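Local coordinates for protein M32 carboxypeptidase (Chitinophagaceae bacterium, PDB 7A03) that probably acts as a metal-dependent carboxypeptidase of the M32 (Taq) family, removing amino acids from the C-terminal ends of peptides, at residues R208-Q213 with Q322-E327; Q84-A89 with G467-S472. All coordinates share one frame; numbering follows the deposited sequence.

Contact 1. Residues R208-Q213 with Q322-E327; sequences RDKQWQ and QALFPE
Lys210, in the first turn of helix 208-222, meets Leu324 and Phe325, the last residue of helix 311-324 and the single loop residue that separates it from the short helix 326-329. Most of the contact is hydrocarbon packing. The aliphatic chain of Lys210 and the side chain of Leu324 run past one another in opposite senses, with Lys210 CG 3.8 Å from Leu324 CD1. The other methyl, Leu324 CD2, approaches the backbone instead and lies 3.9 Å from Lys210 O.

Around the aromatic ring the packing is oblique. The distal end of Phe325 points at the helix: its CZ is 3.6 Å from Lys210 CB and 3.9 Å from CG of Gln211, whose side chain crosses that of Phe325 at about a right angle. CG of Phe325 stands anti to its own carbonyl carbon (chi1 -63°), which carries the ring toward the helix although the bond from CA to CB does not aim there. Leu324 CG lies over one face of this ring, offset toward the rim, and Phe206 packs against it edge-to-face.

Across the segments the polar atoms meet carbon, and their hydrogen bonds lie elsewhere. The Lys210 CE methylene passes 3.4 Å from Leu324 O, after which the bend at chi4 (41°) takes the ammonium group away from the 322-327 segment. The Gln211 amide, set 83° to the Phe325 ring plane, gives its NE2 to the carbonyl oxygens of Phe206 and Asp254, tying this helical turn to the residues just before it and to the loop at Asp254.

Helix 208-222 is thus joined to the break between two helices by van der Waals contact. Because lysine supplies methylenes while its charge leaves, the buried Phe325 ring meets apolar carbon at a partly solvent-accessible margin.

Contact 2. Residues Q84-A89 with G467-S472; sequences QQKNIA and GRFYTS
Phe469 rests against Lys86 where the loop between helices 453-462 and 472-480 passes the early part of helix 82-100, in the largely helical M32 carboxypeptidase fold. The meeting is a CH-pi contact between a lysine methylene and an aromatic face, supplemented by a water bridge. Gly467 enters the loop with positive phi, a conformation favoured by glycine.

Arg468 follows, and its NH1 forms salt bridges with Asp94 and Glu289: the first ties the loop to helix 82-100 about two turns beyond Lys86, the second to the segment between helices 258-277 and 293-307.

At Phe469 the two segments touch. Its side chain crosses that of the lysine at about a right angle, with the rim carbon CD2 3.9 Å from Lys86 CB. Lys86 starts out with CG anti to the backbone N (chi1 -178°), then folds at chi2 and chi3, and these bends bring CE over the middle of the ring, 4.3 Å from the centroid of Phe469 and 11° off the normal. The closest approach between the segments is that of Lys86 CE to Phe469 O, 3.5 Å. The ammonium nitrogen lies farther out above the same face; with Lys86 NZ 5.3 Å from the Phe469 centroid, any cation-pi attraction is weak at most.

The bond from CA to CB in Tyr470 points away from helix 82-100, and one face of its ring receives Phe469 CD1 over the centre, while Phe466 meets it edge-to-face. Thr471 then takes the N-cap position of helix 472-480, where its side chain caps a backbone N.

Polar linkage across the interface runs through one water: it donates to Phe469 O over 2.7 Å and accepts a weak, 3.3 Å hydrogen bond from Lys86 NZ.

Overall arrangement
Contacts 1 and 2 lie on opposite sides of the chain's centre, with their own centres 44 Å apart and their nearest atoms about 28 Å apart. Along the sequence, contact 1 is nested within the long loop that contact 2 closes. In the sequence between the two segments of contact 1 lies helix 258-277, whose HExxH pattern (His267, Glu268, His271) probably marks the metal site, although no metal is bound to it here. Gln211 of contact 1 touches the beginning of that helix at Phe258 and Met261. Each contact borders a small molecule: a glycerol, probably from the crystallisation liquor, about 4 Å from the side chain of Leu324, and a di(hydroxyethyl)ether about 4 Å from that of Phe469.

Contact 1. Residues R208-Q213 with Q322-E327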
ATOM      1  N   ARG A 208     -17.415   2.018  21.620  1.00 17.97           N
ATOM      2  CA  ARG A 208     -17.229   2.500  20.254  1.00 18.81           C
ATOM      3  C   ARG A 208     -16.926   3.992  20.215  1.00 20.71           C
ATOM      4  O   ARG A 208     -16.052   4.433  19.456  1.00 16.65           O
ATOM      5  CB  ARG A 208     -18.481   2.191  19.429  1.00 24.52           C
ATOM      6  CG  ARG A 208     -18.472   2.793  18.041  1.00 31.83           C
ATOM      7  CD  ARG A 208     -19.729   2.429  17.280  1.00 37.22           C
ATOM      8  NE  ARG A 208     -19.563   2.657  15.848  1.00 44.35           N
ATOM      9  CZ  ARG A 208     -19.133   1.735  14.991  1.00 47.57           C
ATOM     10  NH1 ARG A 208     -18.829   0.518  15.422  1.00 49.74           N
ATOM     11  NH2 ARG A 208     -19.009   2.029  13.703  1.00 44.99           N
ATOM     12  N   ASP A 209     -17.649   4.790  21.002  1.00 19.08           N
ATOM     13  CA  ASP A 209     -17.433   6.234  20.966  1.00 18.92           C
ATOM     14  C   ASP A 209     -16.062   6.597  21.526  1.00 16.78           C
ATOM     15  O   ASP A 209     -15.395   7.508  21.012  1.00 17.81           O
ATOM     16  CB  ASP A 209     -18.564   6.960  21.708  1.00 17.68           C
ATOM     17  CG  ASP A 209     -19.852   7.012  20.897  1.00 32.92           C
ATOM     18  OD1 ASP A 209     -19.849   6.570  19.722  1.00 33.29           O
ATOM     19  OD2 ASP A 209     -20.871   7.498  21.433  1.00 39.11           O
ATOM     20  N   LYS A 210     -15.615   5.871  22.559  1.00 17.78           N
ATOM     21  CA  LYS A 210     -14.268   6.074  23.080  1.00 13.99           C
ATOM     22  C   LYS A 210     -13.214   5.687  22.047  1.00 12.92           C
ATOM     23  O   LYS A 210     -12.227   6.404  21.867  1.00 14.62           O
ATOM     24  CB  LYS A 210     -14.072   5.279  24.371  1.00 14.39           C
ATOM     25  CG  LYS A 210     -14.760   5.873  25.609  1.00 23.62           C
ATOM     26  CD  LYS A 210     -14.662   4.889  26.775  1.00 26.60           C
ATOM     27  CE  LYS A 210     -14.821   5.577  28.116  1.00 39.64           C
ATOM     28  NZ  LYS A 210     -15.890   6.609  28.077  1.00 46.66           N
ATOM     29  N   GLN A 211     -13.412   4.576  21.340  1.00 13.96           N
ATOM     30  CA  GLN A 211     -12.468   4.236  20.275  1.00 16.36           C
ATOM     31  C   GLN A 211     -12.429   5.322  19.204  1.00 14.91           C
ATOM     32  O   GLN A 211     -11.350   5.716  18.732  1.00 12.93           O
ATOM     33  CB  GLN A 211     -12.807   2.883  19.655  1.00 13.56           C
ATOM     34  CG  GLN A 211     -12.555   1.701  20.566  1.00 15.74           C
ATOM     35  CD  GLN A 211     -12.490   0.422  19.789  1.00 16.13           C
ATOM     36  OE1 GLN A 211     -11.592   0.236  18.971  1.00 15.67           O
ATOM     37  NE2 GLN A 211     -13.444  -0.465  20.012  1.00 16.98           N
ATOM     38  N   TRP A 212     -13.602   5.799  18.782  1.00 13.25           N
ATOM     39  CA  TRP A 212     -13.644   6.813  17.733  1.00 13.82           C
ATOM     40  C   TRP A 212     -12.821   8.030  18.127  1.00 13.26           C
ATOM     41  O   TRP A 212     -11.962   8.502  17.356  1.00 15.08           O
ATOM     42  CB  TRP A 212     -15.091   7.214  17.455  1.00 16.67           C
ATOM     43  CG  TRP A 212     -15.180   8.371  16.530  1.00 17.80           C
ATOM     44  CD1 TRP A 212     -15.335   9.675  16.874  1.00 19.07           C
ATOM     45  CD2 TRP A 212     -15.113   8.339  15.094  1.00 16.69           C
ATOM     46  NE1 TRP A 212     -15.369  10.465  15.750  1.00 19.71           N
ATOM     47  CE2 TRP A 212     -15.217   9.673  14.644  1.00 16.44           C
ATOM     48  CE3 TRP A 212     -14.947   7.318  14.150  1.00 16.63           C
ATOM     49  CZ2 TRP A 212     -15.206  10.011  13.284  1.00 15.46           C
ATOM     50  CZ3 TRP A 212     -14.935   7.656  12.788  1.00 17.96           C
ATOM     51  CH2 TRP A 212     -15.050   8.992  12.376  1.00 15.80           C
ATOM     52  N   GLN A 213     -13.052   8.537  19.350  1.00 14.10           N
ATOM     53  CA  GLN A 213     -12.339   9.733  19.781  1.00 14.32           C
ATOM     54  C   GLN A 213     -10.850   9.463  19.964  1.00 13.52           C
ATOM     55  O   GLN A 213     -10.032  10.354  19.710  1.00 16.62           O
ATOM     56  CB  GLN A 213     -12.971  10.308  21.049  1.00 19.91           C
ATOM     57  CG  GLN A 213     -12.445  11.687  21.428  1.00 17.07           C
ATOM     58  CD  GLN A 213     -12.657  12.705  20.338  1.00 22.73           C
ATOM     59  OE1 GLN A 213     -13.779  12.894  19.866  1.00 31.24           O
ATOM     60  NE2 GLN A 213     -11.578  13.351  19.908  1.00 21.84           N
ATOM     61  N   GLN A 322      -5.098   3.407  29.131  1.00 16.68           N
ATOM     62  CA  GLN A 322      -5.571   2.770  30.354  1.00 19.72           C
ATOM     63  C   GLN A 322      -6.618   3.636  31.024  1.00 18.22           C
ATOM     64  O   GLN A 322      -7.637   3.133  31.517  1.00 21.93           O
ATOM     65  CB  GLN A 322      -4.399   2.596  31.307  1.00 21.86           C
ATOM     66  CG  GLN A 322      -3.691   1.280  31.197  1.00 25.16           C
ATOM     67  CD  GLN A 322      -2.711   1.105  32.332  1.00 24.17           C
ATOM     68  OE1 GLN A 322      -1.965   2.031  32.659  1.00 25.90           O
ATOM     69  NE2 GLN A 322      -2.726  -0.068  32.967  1.00 22.13           N
ATOM     70  N   ALA A 323      -6.368   4.942  31.072  1.00 15.36           N
ATOM     71  CA  ALA A 323      -7.350   5.861  31.640  1.00 19.55           C
ATOM     72  C   ALA A 323      -8.647   5.848  30.848  1.00 22.08           C
ATOM     73  O   ALA A 323      -9.733   6.040  31.422  1.00 20.96           O
ATOM     74  CB  ALA A 323      -6.769   7.275  31.656  1.00 19.58           C
ATOM     75  N   LEU A 324      -8.551   5.646  29.532  1.00 17.21           N
ATOM     76  CA  LEU A 324      -9.740   5.609  28.694  1.00 18.51           C
ATOM     77  C   LEU A 324     -10.536   4.317  28.880  1.00 21.48           C
ATOM     78  O   LEU A 324     -11.773   4.332  28.821  1.00 19.65           O
ATOM     79  CB  LEU A 324      -9.317   5.766  27.238  1.00 17.52           C
ATOM     80  CG  LEU A 324     -10.406   5.981  26.211  1.00 20.45           C
ATOM     81  CD1 LEU A 324     -11.293   7.145  26.660  1.00 24.35           C
ATOM     82  CD2 LEU A 324      -9.751   6.272  24.888  1.00 22.88           C
ATOM     83  N   PHE A 325      -9.851   3.189  29.087  1.00 18.62           N
ATOM     84  CA  PHE A 325     -10.487   1.869  29.162  1.00 16.26           C
ATOM     85  C   PHE A 325     -10.047   1.141  30.432  1.00 17.59           C
ATOM     86  O   PHE A 325      -9.480   0.043  30.375  1.00 17.21           O
ATOM     87  CB  PHE A 325     -10.125   1.040  27.927  1.00 18.42           C
ATOM     88  CG  PHE A 325     -10.624   1.623  26.627  1.00 15.76           C
ATOM     89  CD1 PHE A 325     -11.971   1.610  26.336  1.00 15.59           C
ATOM     90  CD2 PHE A 325      -9.747   2.163  25.697  1.00 14.05           C
ATOM     91  CE1 PHE A 325     -12.448   2.129  25.135  1.00 18.30           C
ATOM     92  CE2 PHE A 325     -10.217   2.689  24.498  1.00 19.13           C
ATOM     93  CZ  PHE A 325     -11.573   2.673  24.224  1.00 17.07           C
ATOM     94  N   PRO A 326     -10.304   1.715  31.609  1.00 15.29           N
ATOM     95  CA  PRO A 326      -9.733   1.120  32.827  1.00 20.08           C
ATOM     96  C   PRO A 326     -10.301  -0.246  33.166  1.00 14.49           C
ATOM     97  O   PRO A 326      -9.578  -1.071  33.741  1.00 16.45           O
ATOM     98  CB  PRO A 326     -10.039   2.161  33.910  1.00 15.76           C
ATOM     99  CG  PRO A 326     -11.259   2.824  33.431  1.00 18.36           C
ATOM    100  CD  PRO A 326     -11.149   2.882  31.916  1.00 20.10           C
ATOM    101  N   GLU A 327     -11.560  -0.527  32.806  1.00 15.35           N
ATOM    102  CA  GLU A 327     -12.119  -1.843  33.097  1.00 17.31           C
ATOM    103  C   GLU A 327     -11.507  -2.932  32.226  1.00 19.43           C
ATOM    104  O   GLU A 327     -11.548  -4.109  32.592  1.00 19.68           O
ATOM    105  CB  GLU A 327     -13.642  -1.838  32.961  1.00 23.20           C
ATOM    106  CG  GLU A 327     -14.286  -3.096  33.520  1.00 34.25           C
ATOM    107  CD  GLU A 327     -15.779  -2.967  33.727  1.00 49.95           C
ATOM    108  OE1 GLU A 327     -16.212  -1.970  34.350  1.00 54.81           O
ATOM    109  OE2 GLU A 327     -16.516  -3.873  33.277  1.00 49.63           O
TER

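Contact 2. Residues Q84-A89 with G467-S472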
ATOM      1  N   GLN A  84      10.441  21.301 -13.699  1.00 18.39           N
ATOM      2  CA  GLN A  84       9.672  21.343 -14.942  1.00 14.95           C
ATOM      3  C   GLN A  84      10.110  20.234 -15.889  1.00 17.82           C
ATOM      4  O   GLN A  84       9.276  19.534 -16.482  1.00 17.71           O
ATOM      5  CB  GLN A  84       9.868  22.700 -15.614  1.00 16.69           C
ATOM      6  CG  GLN A  84       9.256  23.864 -14.838  1.00 17.28           C
ATOM      7  CD  GLN A  84       9.601  25.198 -15.466  1.00 21.46           C
ATOM      8  OE1 GLN A  84      10.770  25.500 -15.691  1.00 24.05           O
ATOM      9  NE2 GLN A  84       8.581  25.999 -15.771  1.00 29.23           N
ATOM     10  N   GLN A  85      11.425  20.074 -16.056  1.00 19.03           N
ATOM     11  CA  GLN A  85      11.944  19.047 -16.949  1.00 18.01           C
ATOM     12  C   GLN A  85      11.550  17.658 -16.475  1.00 16.09           C
ATOM     13  O   GLN A  85      11.198  16.794 -17.289  1.00 17.76           O
ATOM     14  CB  GLN A  85      13.464  19.156 -17.044  1.00 21.67           C
ATOM     15  CG  GLN A  85      13.953  20.324 -17.879  1.00 24.86           C
ATOM     16  CD  GLN A  85      15.434  20.201 -18.208  1.00 31.34           C
ATOM     17  OE1 GLN A  85      15.975  19.095 -18.265  1.00 37.62           O
ATOM     18  NE2 GLN A  85      16.096  21.332 -18.413  1.00 24.35           N
ATOM     19  N   LYS A  86      11.598  17.425 -15.161  1.00 14.69           N
ATOM     20  CA  LYS A  86      11.192  16.126 -14.642  1.00 15.19           C
ATOM     21  C   LYS A  86       9.707  15.879 -14.888  1.00 15.71           C
ATOM     22  O   LYS A  86       9.310  14.769 -15.268  1.00 17.28           O
ATOM     23  CB  LYS A  86      11.533  16.023 -13.149  1.00 15.16           C
ATOM     24  CG  LYS A  86      11.195  14.667 -12.516  1.00 15.19           C
ATOM     25  CD  LYS A  86      12.142  13.581 -13.002  1.00 21.16           C
ATOM     26  CE  LYS A  86      13.594  13.910 -12.649  1.00 21.43           C
ATOM     27  NZ  LYS A  86      14.525  12.815 -13.016  1.00 24.13           N
ATOM     28  N   ASN A  87       8.870  16.892 -14.647  1.00 16.69           N
ATOM     29  CA  ASN A  87       7.441  16.789 -14.951  1.00 15.19           C
ATOM     30  C   ASN A  87       7.203  16.400 -16.397  1.00 17.58           C
ATOM     31  O   ASN A  87       6.438  15.471 -16.684  1.00 17.94           O
ATOM     32  CB  ASN A  87       6.748  18.113 -14.638  1.00 15.71           C
ATOM     33  CG  ASN A  87       6.455  18.275 -13.161  1.00 14.90           C
ATOM     34  OD1 ASN A  87       6.315  17.286 -12.438  1.00 16.30           O
ATOM     35  ND2 ASN A  87       6.333  19.519 -12.708  1.00 15.38           N
ATOM     36  N   ILE A  88       7.860  17.103 -17.326  1.00 14.34           N
ATOM     37  CA  ILE A  88       7.697  16.795 -18.746  1.00 18.39           C
ATOM     38  C   ILE A  88       8.135  15.360 -19.038  1.00 19.05           C
ATOM     39  O   ILE A  88       7.437  14.614 -19.737  1.00 18.72           O
ATOM     40  CB  ILE A  88       8.457  17.817 -19.616  1.00 14.75           C
ATOM     41  CG1 ILE A  88       7.893  19.225 -19.409  1.00 19.07           C
ATOM     42  CG2 ILE A  88       8.385  17.430 -21.092  1.00 18.03           C
ATOM     43  CD1 ILE A  88       6.422  19.351 -19.721  1.00 26.07           C
ATOM     44  N   ALA A  89       9.296  14.948 -18.511  1.00 14.51           N
ATOM     45  CA  ALA A  89       9.814  13.611 -18.814  1.00 14.91           C
ATOM     46  C   ALA A  89       8.891  12.519 -18.277  1.00 14.96           C
ATOM     47  O   ALA A  89       8.593  11.532 -18.974  1.00 18.85           O
ATOM     48  CB  ALA A  89      11.231  13.452 -18.254  1.00 17.69           C
ATOM     49  N   GLY A 467       7.239  14.646  -4.402  1.00 15.06           N
ATOM     50  CA  GLY A 467       6.408  13.929  -5.343  1.00 15.10           C
ATOM     51  C   GLY A 467       7.175  12.794  -6.003  1.00 15.69           C
ATOM     52  O   GLY A 467       7.847  11.991  -5.335  1.00 16.42           O
ATOM     53  N   ARG A 468       7.085  12.723  -7.326  1.00 14.53           N
ATOM     54  CA  ARG A 468       7.776  11.707  -8.117  1.00 14.73           C
ATOM     55  C   ARG A 468       9.154  12.134  -8.602  1.00 14.24           C
ATOM     56  O   ARG A 468       9.727  11.436  -9.440  1.00 19.68           O
ATOM     57  CB  ARG A 468       6.927  11.296  -9.326  1.00 15.42           C
ATOM     58  CG  ARG A 468       5.729  10.422  -8.960  1.00 15.72           C
ATOM     59  CD  ARG A 468       4.728  10.334 -10.113  1.00 15.80           C
ATOM     60  NE  ARG A 468       5.315   9.688 -11.289  1.00 18.11           N
ATOM     61  CZ  ARG A 468       4.760   9.681 -12.498  1.00 20.50           C
ATOM     62  NH1 ARG A 468       3.605  10.301 -12.710  1.00 19.50           N
ATOM     63  NH2 ARG A 468       5.376   9.063 -13.496  1.00 22.00           N
ATOM     64  N   PHE A 469       9.704  13.249  -8.101  1.00 15.18           N
ATOM     65  CA  PHE A 469      10.976  13.744  -8.630  1.00 15.11           C
ATOM     66  C   PHE A 469      12.071  12.684  -8.571  1.00 15.79           C
ATOM     67  O   PHE A 469      12.832  12.513  -9.528  1.00 20.97           O
ATOM     68  CB  PHE A 469      11.413  15.013  -7.891  1.00 17.56           C
ATOM     69  CG  PHE A 469      12.636  15.662  -8.488  1.00 18.12           C
ATOM     70  CD1 PHE A 469      13.912  15.255  -8.120  1.00 22.53           C
ATOM     71  CD2 PHE A 469      12.512  16.654  -9.445  1.00 19.10           C
ATOM     72  CE1 PHE A 469      15.040  15.842  -8.692  1.00 24.00           C
ATOM     73  CE2 PHE A 469      13.628  17.247 -10.015  1.00 19.44           C
ATOM     74  CZ  PHE A 469      14.895  16.844  -9.641  1.00 22.18           C
ATOM     75  N   TYR A 470      12.156  11.964  -7.460  1.00 22.95           N
ATOM     76  CA  TYR A 470      13.087  10.855  -7.308  1.00 17.73           C
ATOM     77  C   TYR A 470      12.342   9.530  -7.422  1.00 16.81           C
ATOM     78  O   TYR A 470      11.229   9.378  -6.907  1.00 20.25           O
ATOM     79  CB  TYR A 470      13.761  10.912  -5.936  1.00 18.48           C
ATOM     80  CG  TYR A 470      14.494  12.199  -5.631  1.00 16.99           C
ATOM     81  CD1 TYR A 470      15.753  12.451  -6.173  1.00 21.59           C
ATOM     82  CD2 TYR A 470      13.946  13.147  -4.777  1.00 17.08           C
ATOM     83  CE1 TYR A 470      16.432  13.622  -5.880  1.00 18.51           C
ATOM     84  CE2 TYR A 470      14.614  14.323  -4.488  1.00 20.51           C
ATOM     85  CZ  TYR A 470      15.863  14.553  -5.037  1.00 22.38           C
ATOM     86  OH  TYR A 470      16.531  15.723  -4.746  1.00 28.24           O
ATOM     87  N   THR A 471      12.969   8.552  -8.071  1.00 19.93           N
ATOM     88  CA  THR A 471      12.431   7.206  -7.986  1.00 20.79           C
ATOM     89  C   THR A 471      12.619   6.675  -6.565  1.00 22.97           C
ATOM     90  O   THR A 471      13.322   7.264  -5.741  1.00 21.71           O
ATOM     91  CB  THR A 471      13.146   6.262  -8.955  1.00 28.05           C
ATOM     92  OG1 THR A 471      14.444   5.935  -8.433  1.00 28.40           O
ATOM     93  CG2 THR A 471      13.302   6.893 -10.333  1.00 28.28           C
ATOM     94  N   SER A 472      11.965   5.546  -6.276  1.00 19.11           N
ATOM     95  CA  SER A 472      12.062   4.978  -4.938  1.00 22.07           C
ATOM     96  C   SER A 472      13.517   4.694  -4.582  1.00 22.17           C
ATOM     97  O   SER A 472      13.952   4.962  -3.453  1.00 23.53           O
ATOM     98  CB  SER A 472      11.205   3.715  -4.825  1.00 28.99           C
ATOM     99  OG  SER A 472      11.236   2.970  -6.028  1.00 40.22           O
TER
HETATM  100  O   HOH W   1      15.497  12.588  -9.879  1.00 32.33           O